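Local coordinates for protein cellobiose 2-epimerase (Spirochaeta thermophila DSM 6192, PDB 5ZIG) that probably catalyses the reversible epimerization of cellobiose to 4-O-beta-D-glucopyranosyl-D-mannose, as a member of the N-acylglucosamine 2-epimerase family, at residues A[357-362]-A[384-389]. Sequence-based numbering, arbitrary orientation.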
loop_
_atom_site.group_PDB
_atom_site.type_symbol
_atom_site.label_atom_id
_atom_site.label_comp_id
_atom_site.label_asym_id
_atom_site.label_seq_id
_atom_site.Cartn_x
_atom_site.Cartn_y
_atom_site.Cartn_z
ATOM N N GLY A 357 6.350 -7.986 -22.089
ATOM C CA GLY A 357 7.469 -7.889 -21.205
ATOM C C GLY A 357 7.289 -8.290 -19.759
ATOM O O GLY A 357 8.206 -8.175 -18.988
ATOM N N GLY A 358 6.093 -8.711 -19.391
ATOM C CA GLY A 358 5.814 -9.162 -18.045
ATOM C C GLY A 358 5.269 -8.141 -17.082
ATOM O O GLY A 358 5.375 -6.993 -17.302
ATOM N N GLU A 359 4.608 -8.619 -16.042
ATOM C CA GLU A 359 3.995 -7.803 -15.005
ATOM C C GLU A 359 3.055 -6.722 -15.523
ATOM O O GLU A 359 2.394 -6.876 -16.477
ATOM C CB GLU A 359 5.089 -7.196 -14.115
ATOM C CG GLU A 359 4.981 -7.427 -12.643
ATOM C CD GLU A 359 4.258 -6.321 -11.927
ATOM O OE1 GLU A 359 3.997 -5.276 -12.480
ATOM O OE2 GLU A 359 3.936 -6.513 -10.793
ATOM N N TRP A 360 3.025 -5.612 -14.841
ATOM C CA TRP A 360 2.238 -4.476 -15.178
ATOM C C TRP A 360 3.079 -3.239 -15.457
ATOM O O TRP A 360 4.076 -3.032 -14.849
ATOM C CB TRP A 360 1.265 -4.130 -14.041
ATOM C CG TRP A 360 0.180 -5.128 -13.630
ATOM C CD1 TRP A 360 0.104 -6.439 -13.918
ATOM C CD2 TRP A 360 -0.951 -4.861 -12.825
ATOM N NE1 TRP A 360 -0.953 -6.995 -13.375
ATOM C CE2 TRP A 360 -1.650 -6.048 -12.703
ATOM C CE3 TRP A 360 -1.442 -3.740 -12.205
ATOM C CZ2 TRP A 360 -2.815 -6.137 -11.984
ATOM C CZ3 TRP A 360 -2.592 -3.842 -11.510
ATOM C CH2 TRP A 360 -3.259 -5.025 -11.403
ATOM N N PHE A 361 2.690 -2.446 -16.433
ATOM C CA PHE A 361 3.346 -1.167 -16.651
ATOM C C PHE A 361 3.189 -0.283 -15.419
ATOM O O PHE A 361 2.201 -0.376 -14.690
ATOM C CB PHE A 361 2.770 -0.494 -17.889
ATOM C CG PHE A 361 3.110 -1.220 -19.181
ATOM C CD1 PHE A 361 2.111 -1.708 -20.027
ATOM C CD2 PHE A 361 4.436 -1.431 -19.536
ATOM C CE1 PHE A 361 2.440 -2.380 -21.211
ATOM C CE2 PHE A 361 4.769 -2.100 -20.715
ATOM C CZ PHE A 361 3.770 -2.570 -21.554
ATOM N N TRP A 362 4.209 0.551 -15.157
ATOM C CA TRP A 362 4.063 1.589 -14.137
ATOM C C TRP A 362 2.894 2.519 -14.454
ATOM O O TRP A 362 2.165 2.943 -13.552
ATOM C CB TRP A 362 5.358 2.401 -14.029
ATOM C CG TRP A 362 5.241 3.559 -13.083
ATOM C CD1 TRP A 362 4.578 4.740 -13.293
ATOM C CD2 TRP A 362 5.828 3.656 -11.781
ATOM N NE1 TRP A 362 4.699 5.553 -12.195
ATOM C CE2 TRP A 362 5.468 4.917 -11.253
ATOM C CE3 TRP A 362 6.633 2.803 -11.015
ATOM C CZ2 TRP A 362 5.860 5.336 -9.986
ATOM C CZ3 TRP A 362 7.021 3.222 -9.746
ATOM C CH2 TRP A 362 6.631 4.480 -9.247
ATOM N N TYR A 384 3.396 -5.602 -4.314
ATOM C CA TYR A 384 2.344 -5.387 -3.354
ATOM C C TYR A 384 1.005 -4.808 -3.788
ATOM O O TYR A 384 0.034 -5.396 -3.546
ATOM C CB TYR A 384 2.929 -4.671 -2.136
ATOM C CG TYR A 384 2.098 -3.695 -1.416
ATOM C CD1 TYR A 384 1.340 -4.059 -0.341
ATOM C CD2 TYR A 384 2.148 -2.406 -1.753
ATOM C CE1 TYR A 384 0.620 -3.132 0.356
ATOM C CE2 TYR A 384 1.470 -1.471 -1.064
ATOM C CZ TYR A 384 0.696 -1.827 -0.006
ATOM O OH TYR A 384 0.048 -0.832 0.620
ATOM N N HIS A 385 0.972 -3.680 -4.429
ATOM C CA HIS A 385 -0.267 -3.060 -4.811
ATOM C C HIS A 385 -1.176 -3.988 -5.654
ATOM O O HIS A 385 -2.316 -4.187 -5.328
ATOM C CB HIS A 385 0.008 -1.735 -5.503
ATOM C CG HIS A 385 0.270 -0.575 -4.586
ATOM N ND1 HIS A 385 -0.703 0.039 -3.850
ATOM C CD2 HIS A 385 1.399 0.115 -4.339
ATOM C CE1 HIS A 385 -0.189 1.040 -3.180
ATOM N NE2 HIS A 385 1.081 1.117 -3.468
ATOM N N ASN A 386 -0.615 -4.562 -6.694
ATOM C CA ASN A 386 -1.339 -5.441 -7.572
ATOM C C ASN A 386 -1.659 -6.815 -6.988
ATOM O O ASN A 386 -2.749 -7.248 -7.158
ATOM C CB ASN A 386 -0.765 -5.484 -9.008
ATOM C CG ASN A 386 0.661 -5.987 -9.093
ATOM O OD1 ASN A 386 1.225 -6.455 -8.141
ATOM N ND2 ASN A 386 1.226 -5.912 -10.287
ATOM N N SER A 387 -0.738 -7.466 -6.299
ATOM C CA SER A 387 -1.041 -8.711 -5.675
ATOM C C SER A 387 -2.130 -8.495 -4.637
ATOM O O SER A 387 -3.014 -9.287 -4.544
ATOM C CB SER A 387 0.102 -9.333 -4.963
ATOM O OG SER A 387 1.013 -9.932 -5.806
ATOM N N ARG A 388 -2.000 -7.467 -3.811
ATOM C CA ARG A 388 -3.048 -7.203 -2.837
ATOM C C ARG A 388 -4.397 -7.039 -3.518
ATOM O O ARG A 388 -5.411 -7.558 -3.036
ATOM C CB ARG A 388 -2.734 -5.948 -2.025
ATOM C CG ARG A 388 -3.763 -5.690 -0.893
ATOM C CD ARG A 388 -3.273 -4.657 0.129
ATOM N NE ARG A 388 -3.187 -3.310 -0.441
ATOM C CZ ARG A 388 -2.941 -2.195 0.256
ATOM N NH1 ARG A 388 -2.770 -2.239 1.574
ATOM N NH2 ARG A 388 -2.863 -1.027 -0.368
ATOM N N ALA A 389 -4.429 -6.292 -4.626
ATOM C CA ALA A 389 -5.688 -6.014 -5.297
ATOM C C ALA A 389 -6.320 -7.296 -5.782
ATOM O O ALA A 389 -7.540 -7.434 -5.745
ATOM C CB ALA A 389 -5.473 -5.037 -6.451
#
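One face of the Trp360 indole is met by CB and ND2 of Asn386. Asn386 CB sits 3.4 Å from the centroid of the six-membered ring and almost on the ring normal, a CH-pi contact over the face. Asn386 ND2 also rides over the indole, 3.5 Å from its plane and nearer the edge than the middle. The amide stands nearly upright on the ring, the two planes being 80° apart. Close to CG and CD2 of the indole, Asn386 ND2 reaches Glu359 OE2 and donates to it at 2.8 Å with an N-H...O angle of 168°; the acceptor lies in the amide plane, but the donor meets the carboxylate from above its plane. Trp360 CG is anti to its own carbonyl carbon (chi1 -63°), which swings the indole toward the helix, and its NE1 is hydrogen-bonded to Gln21. The other carboxylate oxygen, Glu359 OE1, accepts a hydrogen bond from the Trp360 backbone N at 2.6 Å, and a bend at chi2 curls the Glu359 chain back to allow this. Lys381 forms a salt bridge with OE1, and Trp30 NE1 a hydrogen bond with OE2. An alanine in place of Trp360 would probably open a gap beneath Asn386 CB and leave the amide freer to turn away from Glu359. The contact ties the loop ahead of strand 363-364 to residues 384-389 of the helix that follows, an inner helix of the (alpha/alpha)6 barrel. With several donors gripping one buried carboxylate, Glu359 is likely to be ionised, with Lys381 as its salt-bridge partner, while neutral Asn386 supplies a directional bond.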